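Local structure of putative pyrazinamidase/nicotinamidase (Streptococcus mutans, 3S2S) at residues S41-T45 against Y46-A50; Q73-D77 against N78-I82. The protein probably hydrolyses the amide of nicotinamide or pyrazinamide and binds a zinc ion. One frame throughout, in Å; residues are numbered along the deposited sequence.

Contact 1 (S41-T45 against Y46-A50). With CAD (cacodylic acid), chain F.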
loop_
_atom_site.group_PDB
_atom_site.type_symbol
_atom_site.label_atom_id
_atom_site.label_comp_id
_atom_site.label_asym_id
_atom_site.label_seq_id
_atom_site.Cartn_x
_atom_site.Cartn_y
_atom_site.Cartn_z
ATOM N N SER A 41 6.073 7.542 18.824
ATOM C CA SER A 41 5.549 8.549 19.760
ATOM C C SER A 41 4.426 9.289 19.063
ATOM O O SER A 41 4.667 10.134 18.190
ATOM C CB SER A 41 6.648 9.519 20.195
ATOM O OG SER A 41 6.178 10.391 21.224
ATOM N N ILE A 42 3.193 8.946 19.421
ATOM C CA ILE A 42 2.057 9.379 18.606
ATOM C C ILE A 42 1.335 10.584 19.204
ATOM O O ILE A 42 0.704 10.481 20.255
ATOM C CB ILE A 42 1.063 8.232 18.411
ATOM C CG1 ILE A 42 1.784 6.994 17.860
ATOM C CG2 ILE A 42 -0.109 8.647 17.483
ATOM C CD1 ILE A 42 0.878 5.778 17.822
ATOM N N ASP A 43 1.455 11.729 18.531
ATOM C CA ASP A 43 0.622 12.921 18.811
ATOM C C ASP A 43 0.621 13.442 20.225
ATOM O O ASP A 43 -0.393 13.988 20.664
ATOM C CB ASP A 43 -0.836 12.664 18.394
ATOM C CG ASP A 43 -1.031 12.723 16.881
ATOM O OD1 ASP A 43 -0.297 13.492 16.249
ATOM O OD2 ASP A 43 -1.936 12.032 16.366
ATOM N N TYR A 44 1.729 13.296 20.942
ATOM C CA TYR A 44 1.763 13.777 22.321
ATOM C C TYR A 44 2.074 15.272 22.364
ATOM O O TYR A 44 3.127 15.713 22.862
ATOM C CB TYR A 44 2.723 12.949 23.192
ATOM C CG TYR A 44 2.378 13.102 24.650
ATOM C CD1 TYR A 44 1.221 12.516 25.167
ATOM C CD2 TYR A 44 3.179 13.866 25.495
ATOM C CE1 TYR A 44 0.872 12.692 26.515
ATOM C CE2 TYR A 44 2.846 14.038 26.846
ATOM C CZ TYR A 44 1.697 13.444 27.338
ATOM O OH TYR A 44 1.363 13.636 28.671
ATOM N N THR A 45 1.150 16.057 21.812
ATOM C CA THR A 45 1.386 17.485 21.643
ATOM C C THR A 45 0.440 18.336 22.486
ATOM O O THR A 45 -0.554 17.856 23.051
ATOM C CB THR A 45 1.200 17.913 20.171
ATOM O OG1 THR A 45 -0.167 17.705 19.793
ATOM C CG2 THR A 45 2.140 17.121 19.229
ATOM N N TYR A 46 0.755 19.624 22.558
ATOM C CA TYR A 46 -0.061 20.549 23.337
ATOM C C TYR A 46 -1.546 20.512 22.996
ATOM O O TYR A 46 -2.395 20.478 23.893
ATOM C CB TYR A 46 0.497 21.967 23.229
ATOM C CG TYR A 46 1.464 22.278 24.352
ATOM C CD1 TYR A 46 2.714 21.657 24.420
ATOM C CD2 TYR A 46 1.126 23.188 25.342
ATOM C CE1 TYR A 46 3.597 21.926 25.454
ATOM C CE2 TYR A 46 2.008 23.469 26.388
ATOM C CZ TYR A 46 3.239 22.846 26.437
ATOM O OH TYR A 46 4.106 23.136 27.479
ATOM N N ASP A 47 -1.889 20.510 21.710
ATOM C CA ASP A 47 -3.316 20.495 21.364
ATOM C C ASP A 47 -4.075 19.254 21.823
ATOM O O ASP A 47 -5.292 19.309 22.028
ATOM C CB ASP A 47 -3.541 20.724 19.866
ATOM C CG ASP A 47 -3.589 22.199 19.510
ATOM O OD1 ASP A 47 -3.866 23.028 20.417
ATOM O OD2 ASP A 47 -3.337 22.524 18.340
ATOM N N PHE A 48 -3.368 18.143 22.008
ATOM C CA PHE A 48 -4.014 16.914 22.463
ATOM C C PHE A 48 -3.922 16.661 23.964
ATOM O O PHE A 48 -4.589 15.761 24.474
ATOM C CB PHE A 48 -3.442 15.706 21.725
ATOM C CG PHE A 48 -3.881 15.626 20.293
ATOM C CD1 PHE A 48 -5.218 15.452 19.976
ATOM C CD2 PHE A 48 -2.959 15.732 19.264
ATOM C CE1 PHE A 48 -5.631 15.374 18.638
ATOM C CE2 PHE A 48 -3.366 15.653 17.929
ATOM C CZ PHE A 48 -4.705 15.479 17.631
ATOM N N VAL A 49 -3.098 17.440 24.655
ATOM C CA VAL A 49 -2.748 17.129 26.037
ATOM C C VAL A 49 -2.980 18.298 27.002
ATOM O O VAL A 49 -3.492 18.098 28.105
ATOM C CB VAL A 49 -1.286 16.657 26.144
ATOM C CG1 VAL A 49 -0.946 16.215 27.587
ATOM C CG2 VAL A 49 -1.026 15.509 25.130
ATOM N N ALA A 50 -2.591 19.500 26.587
ATOM C CA ALA A 50 -2.563 20.652 27.494
ATOM C C ALA A 50 -3.959 21.113 27.906
ATOM O O ALA A 50 -4.945 20.883 27.210
ATOM C CB ALA A 50 -1.775 21.801 26.867
HETATM AS AS CAD F . -5.521 11.069 17.602
HETATM C C1 CAD F . -4.205 12.235 18.441
HETATM C C2 CAD F . -7.070 12.106 16.935
HETATM O O1 CAD F . -5.917 9.772 18.515
#
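Thr45 O, the carbonyl oxygen just before helix 46-49, accepts a hydrogen bond from Phe48 N at 3.0 Å. The bond is bent, with an N-H...O angle of 136°, and the donor sits well above the carbonyl plane. Val49 leans on the same oxygen, its CG2 3.2 Å from Thr45 O. That methyl also lies over one face of the Tyr44 ring, 3.9 Å from the centroid and offset toward the rim, a CH-pi contact. Val49 CG1, anti to its backbone N (chi1 -175°), reaches instead to Tyr44 OH at 3.6 Å; the hydroxyl is itself hydrogen-bonded to Ala61 O. Tyr44 centres an inverse gamma turn, which takes the chain out of strand 37-42 and into the helix. Asp43, just past the end of that strand, belongs with Phe48 to the pocket that holds cacodylic acid, and Cys170 lines the same pocket, as in the cysteine hydrolases of this family. CAD C1 lies over the centre of the Phe48 ring, 3.3 Å above its plane, and approaches Asp43 OD2 to 3.1 Å. The Asp43 carboxylate is turned 35° from the ring plane and is fixed from outside by Asp87 N on OD1 and a salt bridge from Lys137 to OD2. Thr45 runs beside Phe48, pointing the same way, with OG1 3.5 Å from Phe48 CD2; this hydroxyl is hydrogen-bonded to Asn106 OD1. The ring of His105, a zinc ligand, meets that of Phe48.

Contact 2 (Q73-D77 against N78-I82)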
loop_
_atom_site.group_PDB
_atom_site.type_symbol
_atom_site.label_atom_id
_atom_site.label_comp_id
_atom_site.label_asym_id
_atom_site.label_seq_id
_atom_site.Cartn_x
_atom_site.Cartn_y
_atom_site.Cartn_z
ATOM N N GLN A 73 13.043 7.732 26.585
ATOM C CA GLN A 73 14.464 7.796 26.878
ATOM C C GLN A 73 15.037 6.382 27.022
ATOM O O GLN A 73 16.143 6.084 26.542
ATOM C CB GLN A 73 14.698 8.600 28.160
ATOM C CG GLN A 73 16.156 8.736 28.541
ATOM C CD GLN A 73 16.916 9.633 27.595
ATOM O OE1 GLN A 73 16.602 10.815 27.466
ATOM N NE2 GLN A 73 17.929 9.080 26.935
ATOM N N LYS A 74 14.287 5.503 27.673
ATOM C CA LYS A 74 14.770 4.135 27.864
ATOM C C LYS A 74 14.914 3.395 26.550
ATOM O O LYS A 74 15.924 2.730 26.309
ATOM C CB LYS A 74 13.896 3.342 28.827
ATOM C CG LYS A 74 14.317 1.885 28.909
ATOM C CD LYS A 74 13.828 1.212 30.174
ATOM C CE LYS A 74 14.499 -0.144 30.349
ATOM N NZ LYS A 74 14.274 -0.718 31.706
ATOM N N ALA A 75 13.910 3.519 25.687
ATOM C CA ALA A 75 13.978 2.863 24.381
ATOM C C ALA A 75 15.212 3.350 23.651
ATOM O O ALA A 75 15.952 2.554 23.064
ATOM C CB ALA A 75 12.734 3.163 23.562
ATOM N N TYR A 76 15.448 4.660 23.708
ATOM C CA TYR A 76 16.597 5.244 23.027
ATOM C C TYR A 76 17.908 4.718 23.616
ATOM O O TYR A 76 18.827 4.370 22.870
ATOM C CB TYR A 76 16.567 6.764 23.085
ATOM C CG TYR A 76 17.793 7.403 22.481
ATOM C CD1 TYR A 76 17.871 7.647 21.109
ATOM C CD2 TYR A 76 18.886 7.740 23.273
ATOM C CE1 TYR A 76 18.996 8.231 20.544
ATOM C CE2 TYR A 76 20.014 8.317 22.714
ATOM C CZ TYR A 76 20.058 8.557 21.352
ATOM O OH TYR A 76 21.169 9.132 20.789
ATOM N N ASP A 77 17.977 4.650 24.943
ATOM C CA ASP A 77 19.157 4.108 25.636
ATOM C C ASP A 77 19.393 2.646 25.262
ATOM O O ASP A 77 20.536 2.181 25.222
ATOM C CB ASP A 77 19.012 4.221 27.157
ATOM C CG ASP A 77 19.082 5.655 27.655
ATOM O OD1 ASP A 77 19.453 6.562 26.874
ATOM O OD2 ASP A 77 18.772 5.870 28.854
ATOM N N ASN A 78 18.309 1.922 24.992
ATOM C CA ASN A 78 18.405 0.516 24.631
ATOM C C ASN A 78 18.823 0.293 23.183
ATOM O O ASN A 78 18.992 -0.850 22.761
ATOM C CB ASN A 78 17.080 -0.206 24.894
ATOM C CG ASN A 78 16.829 -0.444 26.366
ATOM O OD1 ASN A 78 17.675 -0.149 27.206
ATOM N ND2 ASN A 78 15.659 -0.992 26.686
ATOM N N GLY A 79 18.963 1.379 22.424
ATOM C CA GLY A 79 19.366 1.292 21.027
ATOM C C GLY A 79 18.240 1.327 19.999
ATOM O O GLY A 79 18.461 1.029 18.816
ATOM N N ASP A 80 17.036 1.682 20.434
ATOM C CA ASP A 80 15.875 1.631 19.546
ATOM C C ASP A 80 15.831 2.886 18.688
ATOM O O ASP A 80 16.437 3.894 19.017
ATOM C CB ASP A 80 14.574 1.501 20.339
ATOM C CG ASP A 80 14.463 0.174 21.090
ATOM O OD1 ASP A 80 15.248 -0.761 20.808
ATOM O OD2 ASP A 80 13.556 0.066 21.941
ATOM N N TYR A 81 15.100 2.813 17.584
ATOM C CA TYR A 81 14.793 3.993 16.782
ATOM C C TYR A 81 13.573 4.667 17.382
ATOM O O TYR A 81 12.687 3.983 17.915
ATOM C CB TYR A 81 14.495 3.554 15.345
ATOM C CG TYR A 81 15.684 2.814 14.750
ATOM C CD1 TYR A 81 16.793 3.519 14.278
ATOM C CD2 TYR A 81 15.700 1.433 14.683
ATOM C CE1 TYR A 81 17.885 2.854 13.754
ATOM C CE2 TYR A 81 16.790 0.757 14.150
ATOM C CZ TYR A 81 17.872 1.482 13.691
ATOM O OH TYR A 81 18.949 0.822 13.165
ATOM N N ILE A 82 13.516 5.995 17.291
ATOM C CA ILE A 82 12.407 6.750 17.876
ATOM C C ILE A 82 11.739 7.572 16.792
ATOM O O ILE A 82 12.418 8.344 16.112
ATOM C CB ILE A 82 12.908 7.751 18.939
ATOM C CG1 ILE A 82 13.836 7.089 19.976
ATOM C CG2 ILE A 82 11.710 8.475 19.597
ATOM C CD1 ILE A 82 13.180 5.994 20.830
#
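Asn78 N bonds to Lys74 O at 2.8 Å, completing the last regular turn of helix 65-77. The same N-H has a second, weak bond to Ala75 O. The stronger claim on Ala75 O comes from Asp80 N, at 3.0 Å and 158° at the hydrogen, while Gly79 N is bonded to Tyr76 O at 3.0 Å. These two bonds back into the last turn, together with the positive phi of Gly79 (97°), define a Schellman motif that ends the helix and releases the chain toward strand 81-87. At such backbone angles a beta carbon would jam against the carbonyl oxygen of Asn78, which accounts for glycine at this position. Tyr76 O also accepts from Arg131 NH2, a group that reaches Asp80 O as well, and Arg131 makes a cation-pi contact with the Tyr76 ring; Tyr76 OH is satisfied by Asp129.

On the outer surface Gln73 NE2 donates to Asp77 OD1 at 2.9 Å, in the plane of its own amide but from above the carboxylate plane. Asn78 CG lies 3.3 Å from Lys74 O, and Asn78 ND2 lies 3.9 Å from Lys74 CG, against the extended lysine chain. Beyond the motif, Ile82 CD1 from strand 81-87 packs 4.0 Å from Ala75 CB and 4.1 Å from Tyr76 CB. Three successive helix carbonyls, Lys74 to Tyr76, are thus met by backbone N-H groups of residues 78-80, with Tyr76 O also met by Arg131, so the hydrogen bonding of the cap itself depends little on the side chains of residues 78-80.

In the fold
From the N terminus, strand 37-42 leads directly into contact 1, where the chain turns at the strand's C-terminal end and starts helix 46-49 beside the cacodylic acid pocket and the zinc site. After helix 59-62 it runs back along helix 65-77, and contact 2 reverses it into strand 81-87, parallel to strand 37-42 and next to it in the sheet. The two contacts therefore lie in series, neither nested nor crossing, at the two ends of one beta-alpha-beta crossover. Their centres lie about 20 Å apart. Contact 1 is buried at the site, whereas contact 2 is partly buried and remote from it; strand 81-87 then leads back to the zinc ligand Asp87.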